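Local coordinates for protein octaprenyl Pyrophosphate Synthase (Helicobacter pylori, PDB 3TC1) that probably condenses isopentenyl diphosphate units onto an allylic diphosphate primer to build the forty-carbon chain of octaprenyl diphosphate, at residues 127-141 / 157-170. Numbering follows the deposited sequence.
Sequences LSNAVLRLSRGEIED and RILEDKTAHFIEAS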
loop_
_atom_site.group_PDB
_atom_site.type_symbol
_atom_site.label_atom_id
_atom_site.label_comp_id
_atom_site.label_asym_id
_atom_site.label_seq_id
_atom_site.Cartn_x
_atom_site.Cartn_y
_atom_site.Cartn_z
ATOM N N LEU B 127 -2.888 10.100 -11.041
ATOM C CA LEU B 127 -2.795 9.840 -9.612
ATOM C C LEU B 127 -2.073 8.541 -9.263
ATOM O O LEU B 127 -1.293 8.514 -8.310
ATOM C CB LEU B 127 -4.183 9.858 -8.966
ATOM C CG LEU B 127 -4.838 11.238 -8.835
ATOM C CD1 LEU B 127 -6.151 11.092 -8.099
ATOM C CD2 LEU B 127 -3.917 12.191 -8.080
ATOM N N SER B 128 -2.315 7.465 -10.012
ATOM C CA SER B 128 -1.630 6.214 -9.683
ATOM C C SER B 128 -0.128 6.379 -9.912
ATOM O O SER B 128 0.687 5.804 -9.192
ATOM C CB SER B 128 -2.197 5.024 -10.486
ATOM O OG SER B 128 -1.973 5.134 -11.878
ATOM N N ASN B 129 0.244 7.195 -10.890
ATOM C CA ASN B 129 1.658 7.427 -11.155
ATOM C C ASN B 129 2.258 8.250 -10.017
ATOM O O ASN B 129 3.433 8.089 -9.675
ATOM C CB ASN B 129 1.853 8.169 -12.477
ATOM C CG ASN B 129 3.314 8.487 -12.754
ATOM O OD1 ASN B 129 4.135 7.588 -12.954
ATOM N ND2 ASN B 129 3.648 9.773 -12.753
ATOM N N ALA B 130 1.449 9.131 -9.436
ATOM C CA ALA B 130 1.900 9.970 -8.332
ATOM C C ALA B 130 2.149 9.094 -7.108
ATOM O O ALA B 130 3.071 9.344 -6.336
ATOM C CB ALA B 130 0.852 11.044 -8.013
ATOM N N VAL B 131 1.317 8.072 -6.922
ATOM C CA VAL B 131 1.507 7.172 -5.790
ATOM C C VAL B 131 2.793 6.362 -6.008
ATOM O O VAL B 131 3.493 6.037 -5.052
ATOM C CB VAL B 131 0.313 6.208 -5.607
ATOM C CG1 VAL B 131 0.601 5.237 -4.467
ATOM C CG2 VAL B 131 -0.956 6.999 -5.295
ATOM N N LEU B 132 3.107 6.046 -7.261
ATOM C CA LEU B 132 4.328 5.302 -7.560
ATOM C C LEU B 132 5.543 6.165 -7.221
ATOM O O LEU B 132 6.549 5.671 -6.716
ATOM C CB LEU B 132 4.372 4.903 -9.037
ATOM C CG LEU B 132 5.665 4.219 -9.506
ATOM C CD1 LEU B 132 5.919 2.960 -8.687
ATOM C CD2 LEU B 132 5.560 3.882 -10.982
ATOM N N ARG B 133 5.455 7.461 -7.496
ATOM C CA ARG B 133 6.565 8.347 -7.183
ATOM C C ARG B 133 6.666 8.588 -5.683
ATOM O O ARG B 133 7.759 8.742 -5.151
ATOM C CB ARG B 133 6.418 9.658 -7.950
ATOM C CG ARG B 133 6.483 9.421 -9.442
ATOM C CD ARG B 133 6.517 10.700 -10.228
ATOM N NE ARG B 133 7.704 11.476 -9.895
ATOM C CZ ARG B 133 8.249 12.375 -10.702
ATOM N NH1 ARG B 133 7.709 12.609 -11.891
ATOM N NH2 ARG B 133 9.344 13.025 -10.330
ATOM N N LEU B 134 5.528 8.605 -4.996
ATOM C CA LEU B 134 5.536 8.784 -3.547
ATOM C C LEU B 134 6.287 7.607 -2.917
ATOM O O LEU B 134 7.038 7.768 -1.955
ATOM C CB LEU B 134 4.109 8.812 -2.992
ATOM C CG LEU B 134 3.206 9.996 -3.332
ATOM C CD1 LEU B 134 1.795 9.712 -2.833
ATOM C CD2 LEU B 134 3.758 11.263 -2.697
ATOM N N SER B 135 6.079 6.413 -3.460
ATOM C CA SER B 135 6.756 5.244 -2.913
ATOM C C SER B 135 8.244 5.269 -3.260
ATOM O O SER B 135 9.077 4.857 -2.455
ATOM C CB SER B 135 6.102 3.948 -3.416
ATOM O OG SER B 135 6.421 3.680 -4.774
ATOM N N ARG B 136 8.587 5.765 -4.446
ATOM C CA ARG B 136 9.992 5.841 -4.830
ATOM C C ARG B 136 10.676 6.893 -3.958
ATOM O O ARG B 136 11.821 6.721 -3.537
ATOM C CB ARG B 136 10.147 6.225 -6.307
ATOM C CG ARG B 136 11.599 6.268 -6.762
ATOM C CD ARG B 136 11.726 6.565 -8.247
ATOM N NE ARG B 136 11.384 7.943 -8.579
ATOM C CZ ARG B 136 11.102 8.368 -9.807
ATOM N NH1 ARG B 136 11.119 7.520 -10.826
ATOM N NH2 ARG B 136 10.795 9.642 -10.018
ATOM N N GLY B 137 9.960 7.983 -3.691
ATOM C CA GLY B 137 10.503 9.045 -2.865
ATOM C C GLY B 137 10.710 8.598 -1.431
ATOM O O GLY B 137 11.670 9.002 -0.779
ATOM N N GLU B 138 9.807 7.763 -0.930
ATOM C CA GLU B 138 9.924 7.279 0.436
ATOM C C GLU B 138 11.179 6.413 0.556
ATOM O O GLU B 138 11.938 6.538 1.515
ATOM C CB GLU B 138 8.683 6.471 0.821
ATOM C CG GLU B 138 8.769 5.839 2.199
ATOM C CD GLU B 138 8.889 6.862 3.317
ATOM O OE1 GLU B 138 9.082 6.439 4.475
ATOM O OE2 GLU B 138 8.787 8.079 3.046
ATOM N N ILE B 139 11.400 5.546 -0.425
ATOM C CA ILE B 139 12.572 4.680 -0.418
ATOM C C ILE B 139 13.836 5.515 -0.549
ATOM O O ILE B 139 14.828 5.264 0.128
ATOM C CB ILE B 139 12.518 3.655 -1.563
ATOM C CG1 ILE B 139 11.406 2.645 -1.289
ATOM C CG2 ILE B 139 13.859 2.938 -1.696
ATOM C CD1 ILE B 139 11.230 1.618 -2.383
ATOM N N GLU B 140 13.794 6.506 -1.429
ATOM C CA GLU B 140 14.928 7.392 -1.630
ATOM C C GLU B 140 15.259 8.108 -0.321
ATOM O O GLU B 140 16.415 8.212 0.074
ATOM C CB GLU B 140 14.595 8.431 -2.706
ATOM C CG GLU B 140 14.621 7.893 -4.132
ATOM C CD GLU B 140 13.987 8.843 -5.144
ATOM O OE1 GLU B 140 14.196 8.641 -6.359
ATOM O OE2 GLU B 140 13.271 9.783 -4.732
ATOM N N ASP B 141 14.224 8.590 0.355
ATOM C CA ASP B 141 14.404 9.315 1.605
ATOM C C ASP B 141 15.098 8.499 2.697
ATOM O O ASP B 141 16.003 8.998 3.363
ATOM C CB ASP B 141 13.048 9.824 2.102
ATOM C CG ASP B 141 13.170 11.059 2.993
ATOM O OD1 ASP B 141 14.108 11.860 2.789
ATOM O OD2 ASP B 141 12.314 11.237 3.883
ATOM N N ARG B 157 15.236 15.746 -5.504
ATOM C CA ARG B 157 14.539 14.603 -6.088
ATOM C C ARG B 157 13.550 14.033 -5.079
ATOM O O ARG B 157 12.418 13.682 -5.424
ATOM C CB ARG B 157 15.544 13.527 -6.507
ATOM C CG ARG B 157 14.893 12.316 -7.146
ATOM C CD ARG B 157 15.916 11.362 -7.729
ATOM N NE ARG B 157 15.270 10.223 -8.375
ATOM C CZ ARG B 157 15.912 9.296 -9.074
ATOM N NH1 ARG B 157 17.228 9.367 -9.224
ATOM N NH2 ARG B 157 15.238 8.294 -9.624
ATOM N N ILE B 158 13.976 13.951 -3.822
ATOM C CA ILE B 158 13.107 13.434 -2.768
ATOM C C ILE B 158 11.908 14.351 -2.550
ATOM O O ILE B 158 10.775 13.880 -2.453
ATOM C CB ILE B 158 13.875 13.278 -1.434
ATOM C CG1 ILE B 158 14.942 12.190 -1.584
ATOM C CG2 ILE B 158 12.902 12.957 -0.300
ATOM C CD1 ILE B 158 15.864 12.039 -0.378
ATOM N N LEU B 159 12.154 15.658 -2.475
ATOM C CA LEU B 159 11.065 16.611 -2.272
ATOM C C LEU B 159 10.033 16.511 -3.385
ATOM O O LEU B 159 8.826 16.535 -3.130
ATOM C CB LEU B 159 11.596 18.048 -2.207
ATOM C CG LEU B 159 11.540 18.672 -0.810
ATOM C CD1 LEU B 159 12.473 17.890 0.095
ATOM C CD2 LEU B 159 11.934 20.149 -0.843
ATOM N N GLU B 160 10.515 16.408 -4.618
ATOM C CA GLU B 160 9.640 16.301 -5.779
ATOM C C GLU B 160 8.830 15.001 -5.755
ATOM O O GLU B 160 7.614 15.004 -5.994
ATOM C CB GLU B 160 10.476 16.374 -7.059
ATOM C CG GLU B 160 11.125 17.725 -7.309
ATOM C CD GLU B 160 12.328 17.628 -8.236
ATOM O OE1 GLU B 160 12.421 16.630 -8.980
ATOM O OE2 GLU B 160 13.177 18.546 -8.229
ATOM N N ASP B 161 9.502 13.891 -5.465
ATOM C CA ASP B 161 8.830 12.597 -5.416
ATOM C C ASP B 161 7.879 12.423 -4.241
ATOM O O ASP B 161 6.756 11.947 -4.415
ATOM C CB ASP B 161 9.853 11.456 -5.395
ATOM C CG ASP B 161 10.460 11.191 -6.758
ATOM O OD1 ASP B 161 9.885 11.657 -7.762
ATOM O OD2 ASP B 161 11.500 10.503 -6.831
ATOM N N LYS B 162 8.321 12.800 -3.043
ATOM C CA LYS B 162 7.486 12.639 -1.853
ATOM C C LYS B 162 6.404 13.682 -1.623
ATOM O O LYS B 162 5.401 13.390 -0.971
ATOM C CB LYS B 162 8.351 12.575 -0.592
ATOM C CG LYS B 162 9.100 11.277 -0.402
ATOM C CD LYS B 162 9.643 11.169 1.018
ATOM C CE LYS B 162 8.511 11.163 2.039
ATOM N NZ LYS B 162 9.013 11.133 3.439
ATOM N N THR B 163 6.590 14.891 -2.145
ATOM C CA THR B 163 5.602 15.937 -1.917
ATOM C C THR B 163 5.078 16.720 -3.113
ATOM O O THR B 163 3.869 16.808 -3.316
ATOM C CB THR B 163 6.138 16.988 -0.903
ATOM O OG1 THR B 163 6.453 16.345 0.337
ATOM C CG2 THR B 163 5.097 18.074 -0.653
ATOM N N ALA B 164 5.980 17.300 -3.892
ATOM C CA ALA B 164 5.582 18.144 -5.014
ATOM C C ALA B 164 4.724 17.518 -6.106
ATOM O O ALA B 164 3.664 18.047 -6.436
ATOM C CB ALA B 164 6.815 18.787 -5.630
ATOM N N HIS B 165 5.180 16.408 -6.675
ATOM C CA HIS B 165 4.447 15.749 -7.753
ATOM C C HIS B 165 3.033 15.288 -7.421
ATOM O O HIS B 165 2.171 15.264 -8.295
ATOM C CB HIS B 165 5.261 14.573 -8.297
ATOM C CG HIS B 165 6.428 14.995 -9.137
ATOM N ND1 HIS B 165 6.280 15.700 -10.312
ATOM C CD2 HIS B 165 7.760 14.833 -8.958
ATOM C CE1 HIS B 165 7.473 15.954 -10.823
ATOM N NE2 HIS B 165 8.388 15.440 -10.022
ATOM N N PHE B 166 2.789 14.910 -6.173
ATOM C CA PHE B 166 1.457 14.476 -5.780
ATOM C C PHE B 166 0.492 15.667 -5.821
ATOM O O PHE B 166 -0.632 15.553 -6.320
ATOM C CB PHE B 166 1.510 13.847 -4.384
ATOM C CG PHE B 166 0.179 13.381 -3.868
ATOM C CD1 PHE B 166 -0.777 12.846 -4.728
ATOM C CD2 PHE B 166 -0.106 13.442 -2.509
ATOM C CE1 PHE B 166 -2.000 12.376 -4.236
ATOM C CE2 PHE B 166 -1.321 12.974 -2.009
ATOM C CZ PHE B 166 -2.270 12.441 -2.877
ATOM N N ILE B 167 0.923 16.814 -5.302
ATOM C CA ILE B 167 0.065 18.000 -5.331
ATOM C C ILE B 167 -0.132 18.393 -6.797
ATOM O O ILE B 167 -1.239 18.738 -7.222
ATOM C CB ILE B 167 0.692 19.171 -4.535
ATOM C CG1 ILE B 167 0.785 18.787 -3.056
ATOM C CG2 ILE B 167 -0.159 20.437 -4.689
ATOM C CD1 ILE B 167 1.509 19.803 -2.182
ATOM N N GLU B 168 0.945 18.329 -7.569
ATOM C CA GLU B 168 0.876 18.638 -8.993
ATOM C C GLU B 168 -0.166 17.736 -9.653
ATOM O O GLU B 168 -1.029 18.207 -10.398
ATOM C CB GLU B 168 2.230 18.392 -9.657
ATOM C CG GLU B 168 2.180 18.429 -11.180
ATOM C CD GLU B 168 3.491 18.023 -11.824
ATOM O OE1 GLU B 168 4.073 17.007 -11.396
ATOM O OE2 GLU B 168 3.936 18.711 -12.765
ATOM N N ALA B 169 -0.073 16.435 -9.373
ATOM C CA ALA B 169 -0.991 15.452 -9.948
ATOM C C ALA B 169 -2.426 15.642 -9.481
ATOM O O ALA B 169 -3.373 15.387 -10.232
ATOM C CB ALA B 169 -0.520 14.037 -9.613
ATOM N N SER B 170 -2.596 16.071 -8.237
ATOM C CA SER B 170 -3.935 16.280 -7.703
ATOM C C SER B 170 -4.628 17.456 -8.390
ATOM O O SER B 170 -5.815 17.385 -8.713
ATOM C CB SER B 170 -3.877 16.528 -6.194
ATOM O OG SER B 170 -3.371 15.392 -5.519
HETATM O O HOH W 1 4.113 11.956 -6.255
#
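R136 grips D161 across two near-antiparallel helices, an example of how the all-helical isoprenoid synthase fold joins neighbours, the segment axes 154° apart. R136 takes the carboxylate side-on: NE donates to D161 OD2 at 3.1 Å from above the carboxylate plane, while NH2 reaches D161 OD1. R133 NE, 3.1 Å from D161 OD1, joins R136 NH2 on that oxygen from the same face, so three N-H groups hold the buried acid. E140 OE2 comes within 2.8 Å of D161 OD2, a crowding of like charges that the arginines probably offset. E140 OE1 lies over a face of the R157 guanidinium, 2.8 Å from R157 NE, a salt bridge with the planes nearly perpendicular. In the second subunit, the carbonyl oxygens of I20 and E21 accept from R136 and R157.

On the other flank K162 bends at chi3 (62°), bringing NZ 3.1 Å from E138 OE2 and, more weakly, to D141 OD2; its side chain lies about 9 Å from a bound magnesium ion. Between these networks G137, CA 3.6 Å from D161 CB, lets the helices close in, with D161 and K162 as neighbouring knobs against it. Farther along, A130 meets A169, and L134 CD1 lies over one face of the F166 ring, toward its rim, while L127 CD2 approaches that ring's edge, 4.3 Å from F166 CE1.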